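Side-chain contacts in FAD:protein FMN transferase (PDB 6NXI), which probably transfers the FMN part of FAD onto a threonine hydroxyl of target flavoproteins, using magnesium: residues Leu42-Glu45 and Val46-Gln49; Lys158-Gly161 and Val162-Ala166; Thr75-Leu78 and Thr79-Glu83. All blocks are in the same frame, centred on the assembly; numbering follows the deposited sequence.

Contact 1: Leu42-Glu45 and Val46-Gln49; sequences LLEE and VNDQ
The last turns of helix 32-50 run beside the FAD pocket, and here Leu43 and Asn47 meet through a side-chain-to-backbone bond one helical turn apart. Leu43 O takes the usual helical bond from Asn47 N at 3.0 Å and a second, shorter one from Asn47 ND2 at 2.8 Å. The two donors come from opposite faces of the carbonyl plane, the amide lying well above it, 48° out. Asn47 can fold back in this way because its CG stands beside its own backbone N (chi1 -78°). The same ND2 also bonds to Thr14 OG1, which helps fix the rotation of an amide that touches FAD.

On the outer side, the carboxylates of Glu44 and Asp48 face a common water, which donates to Glu44 OE2 at 2.6 Å and to Asp48 OD2 at 2.8 Å. Both acids form salt bridges to Arg54, so their like charges share one positive partner. Toward helix 75-90, the extended chain of Glu45 crosses that of Gln49 at a slant: Glu45 CG lies 3.5 Å from Gln49 NE2, while carboxylate and amide planes are nearly parallel, 9° apart. Val46 turns to the interior instead, with CG2 resting 3.4 Å from Leu42 O; its branched, apolar side chain suits the packing against Trp160.

Asn47 thus differs from Glu44 and Asp48 in its setting. A short uncharged amide, doubly held, serves the buried pocket wall, whereas Glu44 and Asp48 sit where water and an arginine can probably offset their mutual repulsion.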
loop_
_atom_site.group_PDB
_atom_site.type_symbol
_atom_site.label_atom_id
_atom_site.label_comp_id
_atom_site.label_asym_id
_atom_site.label_seq_id
_atom_site.Cartn_x
_atom_site.Cartn_y
_atom_site.Cartn_z
ATOM N N LEU A 42 -17.403 -3.827 -5.527
ATOM C CA LEU A 42 -16.373 -2.795 -5.805
ATOM C C LEU A 42 -15.015 -3.461 -5.598
ATOM O O LEU A 42 -14.127 -3.180 -6.368
ATOM C CB LEU A 42 -16.599 -1.573 -4.916
ATOM C CG LEU A 42 -17.803 -0.715 -5.295
ATOM C CD1 LEU A 42 -18.171 0.208 -4.156
ATOM C CD2 LEU A 42 -17.515 0.097 -6.546
ATOM N N LEU A 43 -14.856 -4.219 -4.522
ATOM C CA LEU A 43 -13.522 -4.806 -4.242
ATOM C C LEU A 43 -13.188 -5.920 -5.255
ATOM O O LEU A 43 -11.999 -6.057 -5.632
ATOM C CB LEU A 43 -13.474 -5.266 -2.785
ATOM C CG LEU A 43 -13.460 -4.133 -1.783
ATOM C CD1 LEU A 43 -13.553 -4.691 -0.366
ATOM C CD2 LEU A 43 -12.243 -3.251 -1.948
ATOM N N GLU A 44 -14.167 -6.716 -5.660
ATOM C CA GLU A 44 -13.975 -7.721 -6.731
ATOM C C GLU A 44 -13.541 -7.015 -8.006
ATOM O O GLU A 44 -12.646 -7.505 -8.636
ATOM C CB GLU A 44 -15.231 -8.563 -6.911
ATOM C CG GLU A 44 -15.261 -9.665 -5.878
ATOM C CD GLU A 44 -14.098 -10.609 -6.095
ATOM O OE1 GLU A 44 -13.145 -10.603 -5.286
ATOM O OE2 GLU A 44 -14.118 -11.318 -7.132
ATOM N N GLU A 45 -14.139 -5.869 -8.335
ATOM C CA GLU A 45 -13.679 -5.070 -9.500
ATOM C C GLU A 45 -12.203 -4.669 -9.334
ATOM O O GLU A 45 -11.465 -4.684 -10.295
ATOM C CB GLU A 45 -14.592 -3.867 -9.688
ATOM C CG GLU A 45 -14.240 -2.998 -10.889
ATOM C CD GLU A 45 -15.290 -1.915 -11.100
ATOM O OE1 GLU A 45 -15.569 -1.159 -10.137
ATOM O OE2 GLU A 45 -15.874 -1.876 -12.231
ATOM N N VAL A 46 -11.801 -4.188 -8.153
ATOM C CA VAL A 46 -10.381 -3.788 -7.978
ATOM C C VAL A 46 -9.505 -5.004 -8.289
ATOM O O VAL A 46 -8.422 -4.842 -8.893
ATOM C CB VAL A 46 -10.136 -3.265 -6.562
ATOM C CG1 VAL A 46 -8.668 -3.042 -6.338
ATOM C CG2 VAL A 46 -10.899 -1.974 -6.247
ATOM N N ASN A 47 -9.913 -6.159 -7.786
ATOM C CA ASN A 47 -9.134 -7.411 -8.000
ATOM C C ASN A 47 -9.125 -7.781 -9.493
ATOM O O ASN A 47 -8.069 -8.118 -10.046
ATOM C CB ASN A 47 -9.664 -8.548 -7.145
ATOM C CG ASN A 47 -9.226 -8.476 -5.697
ATOM O OD1 ASN A 47 -8.120 -8.941 -5.390
ATOM N ND2 ASN A 47 -10.035 -7.855 -4.852
ATOM N N ASP A 48 -10.261 -7.662 -10.156
ATOM C CA ASP A 48 -10.347 -7.962 -11.610
ATOM C C ASP A 48 -9.591 -6.941 -12.459
ATOM O O ASP A 48 -9.300 -7.258 -13.636
ATOM C CB ASP A 48 -11.816 -8.112 -11.991
ATOM C CG ASP A 48 -12.434 -9.416 -11.495
ATOM O OD1 ASP A 48 -11.681 -10.373 -11.241
ATOM O OD2 ASP A 48 -13.648 -9.458 -11.391
ATOM N N GLN A 49 -9.356 -5.736 -11.956
ATOM C CA GLN A 49 -8.548 -4.723 -12.660
ATOM C C GLN A 49 -7.064 -4.952 -12.352
ATOM O O GLN A 49 -6.235 -4.766 -13.232
ATOM C CB GLN A 49 -9.044 -3.352 -12.265
ATOM C CG GLN A 49 -10.412 -3.048 -12.858
ATOM C CD GLN A 49 -10.997 -1.779 -12.312
ATOM O OE1 GLN A 49 -10.715 -1.370 -11.180
ATOM N NE2 GLN A 49 -12.014 -1.293 -13.049
HETATM O O HOH W 1 -15.024 -11.163 -9.613
#

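Contact 2: Lys158-Gly161 and Val162-Ala166; sequences KGWG and VDVVA. With FAD (flavin-adenine dinucleotide), chain B.
Lys158 to Gly161 pair with Val162 to Val165 in regular alpha-helical geometry, each N-H meeting the carbonyl four residues back, as in the 2.8 Å bond from Val164 N to Trp160 O. That bond runs nearly along the C=O axis, and the side chains of the same two residues also meet. Val164 CG2 sits over one face of the indole, offset toward its rim, in a CH-pi contact 3.7 Å from the centroid of the five-membered ring. Its nearest ring atom is Trp160 NE1, at 3.4 Å. With CG anti to the backbone N (chi1 175°), the indole of Trp160 stands out from the helix and leans toward the next turn, where this methyl covers it.

Helix 157-171 lies between the large antiparallel sheet of this ApbE-family fold and helices 32-50 and 75-90, and each residue suits the side it faces. Val162, branched and apolar, suits the sheet side, its CG2 also lying 3.5 Å from Lys158 O. Gly161, without a side chain, keeps the opposite side slim where helix 32-50 packs close. Gly159 gives its N-H to Asp269, a ligand of both magnesium ions.

At the FAD end, in the conformer described, Lys158 stretches away from the helix and bends at chi3 (70°) to bring NZ within 2.9 Å of FAD O2P, on the phosphate attached to the flavin's ribityl chain. A weak bond of 3.5 Å joins NZ to FAD O5', and Gly182 O takes another N-H. The buried carboxylate of Asp163 is well satisfied: Arg186 and the backbone N of Cys265 meet OD1, Ser264 and the backbone N of Met266 meet OD2.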
loop_
_atom_site.group_PDB
_atom_site.type_symbol
_atom_site.label_atom_id
_atom_site.label_comp_id
_atom_site.label_asym_id
_atom_site.label_seq_id
_atom_site.Cartn_x
_atom_site.Cartn_y
_atom_site.Cartn_z
ATOM N N LYS A 158 -4.221 -1.727 -2.753
ATOM C CA LYS A 158 -4.970 -1.933 -1.489
ATOM C C LYS A 158 -5.535 -0.578 -1.007
ATOM O O LYS A 158 -6.713 -0.508 -0.673
ATOM C CB LYS A 158 -4.073 -2.585 -0.445
ATOM C CG LYS A 158 -4.742 -3.494 0.556
ATOM C CD LYS A 158 -3.725 -4.490 1.137
ATOM C CE LYS A 158 -2.746 -3.786 2.038
ATOM N NZ LYS A 158 -2.098 -4.706 2.991
ATOM N N GLY A 159 -4.702 0.455 -0.924
ATOM C CA GLY A 159 -5.087 1.837 -0.588
ATOM C C GLY A 159 -6.170 2.292 -1.522
ATOM O O GLY A 159 -7.106 2.931 -1.085
ATOM N N TRP A 160 -6.027 1.981 -2.820
ATOM C CA TRP A 160 -7.073 2.333 -3.808
ATOM C C TRP A 160 -8.399 1.693 -3.393
ATOM O O TRP A 160 -9.432 2.431 -3.403
ATOM C CB TRP A 160 -6.661 1.883 -5.223
ATOM C CG TRP A 160 -7.765 2.119 -6.211
ATOM C CD1 TRP A 160 -8.540 1.159 -6.777
ATOM C CD2 TRP A 160 -8.208 3.378 -6.771
ATOM N NE1 TRP A 160 -9.446 1.729 -7.631
ATOM C CE2 TRP A 160 -9.283 3.082 -7.633
ATOM C CE3 TRP A 160 -7.822 4.714 -6.624
ATOM C CZ2 TRP A 160 -9.954 4.078 -8.332
ATOM C CZ3 TRP A 160 -8.487 5.705 -7.297
ATOM C CH2 TRP A 160 -9.564 5.384 -8.135
ATOM N N GLY A 161 -8.418 0.389 -3.056
ATOM C CA GLY A 161 -9.686 -0.283 -2.659
ATOM C C GLY A 161 -10.287 0.427 -1.429
ATOM O O GLY A 161 -11.498 0.645 -1.373
ATOM N N VAL A 162 -9.440 0.843 -0.488
ATOM C CA VAL A 162 -9.901 1.561 0.727
ATOM C C VAL A 162 -10.587 2.863 0.322
ATOM O O VAL A 162 -11.725 3.109 0.754
ATOM C CB VAL A 162 -8.767 1.819 1.717
ATOM C CG1 VAL A 162 -9.206 2.814 2.792
ATOM C CG2 VAL A 162 -8.254 0.511 2.308
ATOM N N ASP A 163 -9.978 3.596 -0.626
ATOM C CA ASP A 163 -10.562 4.865 -1.102
ATOM C C ASP A 163 -11.873 4.590 -1.817
ATOM O O ASP A 163 -12.833 5.403 -1.672
ATOM C CB ASP A 163 -9.578 5.599 -2.001
ATOM C CG ASP A 163 -8.384 6.211 -1.309
ATOM O OD1 ASP A 163 -8.460 6.510 -0.088
ATOM O OD2 ASP A 163 -7.393 6.440 -2.001
ATOM N N VAL A 164 -11.909 3.577 -2.678
ATOM C CA VAL A 164 -13.154 3.232 -3.428
ATOM C C VAL A 164 -14.297 2.935 -2.445
ATOM O O VAL A 164 -15.411 3.488 -2.611
ATOM C CB VAL A 164 -12.894 2.059 -4.389
ATOM C CG1 VAL A 164 -14.187 1.459 -4.881
ATOM C CG2 VAL A 164 -11.988 2.519 -5.522
ATOM N N VAL A 165 -14.028 2.159 -1.419
ATOM C CA VAL A 165 -15.078 1.826 -0.413
ATOM C C VAL A 165 -15.475 3.072 0.400
ATOM O O VAL A 165 -16.696 3.278 0.657
ATOM C CB VAL A 165 -14.638 0.654 0.457
ATOM C CG1 VAL A 165 -15.526 0.477 1.671
ATOM C CG2 VAL A 165 -14.475 -0.616 -0.382
ATOM N N ALA A 166 -14.513 3.884 0.810
ATOM C CA ALA A 166 -14.767 5.122 1.606
ATOM C C ALA A 166 -15.667 6.025 0.768
ATOM O O ALA A 166 -16.688 6.546 1.281
ATOM C CB ALA A 166 -13.489 5.781 2.050
HETATM P PA FAD B . 3.385 -2.818 0.995
HETATM O O1A FAD B . 4.479 -2.624 1.983
HETATM O O2A FAD B . 2.300 -1.821 0.895
HETATM O O5B FAD B . 4.001 -3.027 -0.465
HETATM C C5B FAD B . 4.820 -4.218 -0.614
HETATM C C4B FAD B . 4.448 -4.982 -1.861
HETATM O O4B FAD B . 4.642 -4.195 -3.061
HETATM C C3B FAD B . 5.307 -6.234 -2.036
HETATM O O3B FAD B . 4.658 -7.355 -1.436
HETATM C C2B FAD B . 5.454 -6.344 -3.559
HETATM O O2B FAD B . 4.331 -6.972 -4.134
HETATM C C1B FAD B . 5.496 -4.879 -3.974
HETATM N N9A FAD B . 6.790 -4.232 -3.932
HETATM C C8A FAD B . 7.961 -4.649 -3.283
HETATM N N7A FAD B . 8.902 -3.739 -3.351
HETATM C C5A FAD B . 8.387 -2.704 -4.105
HETATM C C6A FAD B . 8.939 -1.487 -4.533
HETATM N N6A FAD B . 10.167 -1.051 -4.198
HETATM N N1A FAD B . 8.123 -0.669 -5.227
HETATM C C2A FAD B . 6.886 -1.100 -5.545
HETATM N N3A FAD B . 6.256 -2.228 -5.191
HETATM C C4A FAD B . 7.084 -2.999 -4.466
HETATM N N1 FAD B . -2.051 -11.940 -2.281
HETATM C C2 FAD B . -2.373 -13.268 -2.460
HETATM O O2 FAD B . -1.757 -14.153 -1.826
HETATM N N3 FAD B . -3.374 -13.657 -3.290
HETATM C C4 FAD B . -4.110 -12.760 -4.021
HETATM O O4 FAD B . -4.984 -13.145 -4.785
HETATM C C4X FAD B . -3.791 -11.369 -3.882
HETATM N N5 FAD B . -4.470 -10.484 -4.582
HETATM C C5X FAD B . -4.140 -9.156 -4.440
HETATM C C6 FAD B . -4.839 -8.193 -5.198
HETATM C C7 FAD B . -4.576 -6.842 -5.116
HETATM C C7M FAD B . -5.368 -5.865 -5.954
HETATM C C8 FAD B . -3.572 -6.408 -4.217
HETATM C C8M FAD B . -3.220 -4.949 -4.083
HETATM C C9 FAD B . -2.868 -7.352 -3.463
HETATM C C9A FAD B . -3.136 -8.725 -3.546
HETATM N N10 FAD B . -2.433 -9.698 -2.825
HETATM C C10 FAD B . -2.731 -11.042 -2.964
HETATM C "C1'" FAD B . -1.418 -9.290 -1.830
HETATM C "C2'" FAD B . -0.112 -8.879 -2.406
HETATM O "O2'" FAD B . 0.510 -9.976 -3.069
HETATM C "C3'" FAD B . 0.809 -8.397 -1.272
HETATM O "O3'" FAD B . 1.105 -9.420 -0.348
HETATM C "C4'" FAD B . 0.231 -7.276 -0.429
HETATM O "O4'" FAD B . -0.460 -6.369 -1.272
HETATM C "C5'" FAD B . 1.293 -6.605 0.419
HETATM O "O5'" FAD B . 0.701 -5.429 1.024
HETATM P P FAD B . 1.478 -4.684 2.184
HETATM O O1P FAD B . 2.011 -5.626 3.167
HETATM O O2P FAD B . 0.524 -3.562 2.527
HETATM O O3P FAD B . 2.723 -4.199 1.325
#

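Contact 3: Thr75-Leu78 and Thr79-Glu83; sequences TQTL and TVVKE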
loop_
_atom_site.group_PDB
_atom_site.type_symbol
_atom_site.label_atom_id
_atom_site.label_comp_id
_atom_site.label_asym_id
_atom_site.label_seq_id
_atom_site.Cartn_x
_atom_site.Cartn_y
_atom_site.Cartn_z
ATOM N N THR A 75 -10.366 3.374 -16.314
ATOM C CA THR A 75 -10.091 4.636 -15.602
ATOM C C THR A 75 -9.424 4.326 -14.268
ATOM O O THR A 75 -8.449 5.026 -13.901
ATOM C CB THR A 75 -11.386 5.411 -15.366
ATOM O OG1 THR A 75 -11.887 5.578 -16.691
ATOM C CG2 THR A 75 -11.164 6.717 -14.651
ATOM N N GLN A 76 -9.913 3.326 -13.535
ATOM C CA GLN A 76 -9.369 3.054 -12.168
ATOM C C GLN A 76 -7.916 2.586 -12.266
ATOM O O GLN A 76 -7.039 3.110 -11.580
ATOM C CB GLN A 76 -10.213 2.034 -11.403
ATOM C CG GLN A 76 -11.653 2.447 -11.178
ATOM C CD GLN A 76 -12.631 1.966 -12.216
ATOM O OE1 GLN A 76 -12.348 1.938 -13.433
ATOM N NE2 GLN A 76 -13.805 1.573 -11.725
ATOM N N THR A 77 -7.622 1.654 -13.154
ATOM C CA THR A 77 -6.225 1.171 -13.310
ATOM C C THR A 77 -5.352 2.358 -13.727
ATOM O O THR A 77 -4.198 2.473 -13.261
ATOM C CB THR A 77 -6.153 0.046 -14.351
ATOM O OG1 THR A 77 -7.011 -1.018 -13.935
ATOM C CG2 THR A 77 -4.737 -0.445 -14.536
ATOM N N LEU A 78 -5.818 3.157 -14.705
ATOM C CA LEU A 78 -5.041 4.329 -15.153
ATOM C C LEU A 78 -4.725 5.232 -13.947
ATOM O O LEU A 78 -3.568 5.618 -13.807
ATOM C CB LEU A 78 -5.833 5.052 -16.254
ATOM C CG LEU A 78 -5.054 5.979 -17.176
ATOM C CD1 LEU A 78 -4.406 7.119 -16.407
ATOM C CD2 LEU A 78 -4.056 5.224 -17.992
ATOM N N THR A 79 -5.709 5.531 -13.094
ATOM C CA THR A 79 -5.535 6.421 -11.931
ATOM C C THR A 79 -4.436 5.836 -11.036
ATOM O O THR A 79 -3.582 6.607 -10.571
ATOM C CB THR A 79 -6.857 6.620 -11.203
ATOM O OG1 THR A 79 -7.736 7.234 -12.166
ATOM C CG2 THR A 79 -6.691 7.478 -9.959
ATOM N N VAL A 80 -4.477 4.526 -10.773
ATOM C CA VAL A 80 -3.505 3.891 -9.851
ATOM C C VAL A 80 -2.118 3.853 -10.475
ATOM O O VAL A 80 -1.141 4.217 -9.821
ATOM C CB VAL A 80 -4.008 2.500 -9.443
ATOM C CG1 VAL A 80 -2.942 1.765 -8.647
ATOM C CG2 VAL A 80 -5.331 2.620 -8.691
ATOM N N VAL A 81 -2.022 3.566 -11.768
ATOM C CA VAL A 81 -0.677 3.544 -12.403
ATOM C C VAL A 81 -0.098 4.964 -12.465
ATOM O O VAL A 81 1.090 5.150 -12.202
ATOM C CB VAL A 81 -0.686 2.850 -13.784
ATOM C CG1 VAL A 81 0.677 2.961 -14.439
ATOM C CG2 VAL A 81 -1.063 1.384 -13.623
ATOM N N LYS A 82 -0.923 5.969 -12.749
ATOM C CA LYS A 82 -0.442 7.365 -12.775
ATOM C C LYS A 82 0.123 7.764 -11.406
ATOM O O LYS A 82 1.180 8.427 -11.370
ATOM C CB LYS A 82 -1.577 8.291 -13.179
ATOM C CG LYS A 82 -1.139 9.719 -13.444
ATOM C CD LYS A 82 -2.249 10.557 -14.060
ATOM C CE LYS A 82 -2.958 9.882 -15.222
ATOM N NZ LYS A 82 -2.193 9.930 -16.501
ATOM N N GLU A 83 -0.567 7.364 -10.355
ATOM C CA GLU A 83 -0.153 7.682 -8.968
ATOM C C GLU A 83 1.144 6.917 -8.708
ATOM O O GLU A 83 2.060 7.491 -8.171
ATOM C CB GLU A 83 -1.254 7.357 -7.976
ATOM C CG GLU A 83 -0.874 7.761 -6.568
ATOM C CD GLU A 83 -0.748 9.258 -6.285
ATOM O OE1 GLU A 83 -0.845 10.110 -7.244
ATOM O OE2 GLU A 83 -0.482 9.564 -5.082
#
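The peptide carbonyl plane of Thr75 is approached from its two opposite faces by Thr79, whose hydroxyl comes from one side and whose backbone N-H comes from the other. Thr79 OG1 donates to Thr75 O at 2.9 Å from above the plane, 37° out of it, and Thr79 N donates to the same Thr75 O, also at 2.9 Å. This is the first turn of helix 75-90, and a threonine bonding to the carbonyl four residues back is a familiar helical arrangement. It depends on chi1 (-61°), which sets OG1 beside the backbone N. The same torsion leaves CG2 anti to that N, from where it meets the indole of Trp160.

Further round the helix, Val80, Val81 and Leu78 suit apolar surroundings. Val80 CG2 lies 3.4 Å from Gln76 O, and its side chain packs on Trp160 and Met50. Val81 holds CG2 3.3 Å from Thr77 O and faces strand 135-138. Leu78 and Lys82 cover Ile137 of the same strand together. Lys82 bends at chi3 and chi4, folding its end back over the leucine; the 3.3 Å between Leu78 CD1 and Lys82 CE is doubtfully short, and the exposed lysine end may be less exactly placed. Thr77, although buried, has its hydroxyl bonded to Glu58 and Ser74, while its methyl CG2 stands 4.2 Å from Val81 CG2.

Three helices pack together here, and Trp160 of contact 2 lies where they meet, its ring also reaching Gln76 of contact 3. Contact 2 is the buried one, mostly apolar and glycine-rich, with Lys158 committed to the FAD phosphate and Gly182 O, and Asp163 to Arg186, Ser264 and backbone N-H groups. Contacts 1 and 3 are each partly buried, with a polar outer side. Both use a side chain to give a helix carbonyl a second donor, an amide at the flavin pocket in one and a hydroxyl at a helix start in the other. Residues 42-49 and 75-83 also meet directly, Gln49 NE2 lying 3.3 Å from Gln76 OE1.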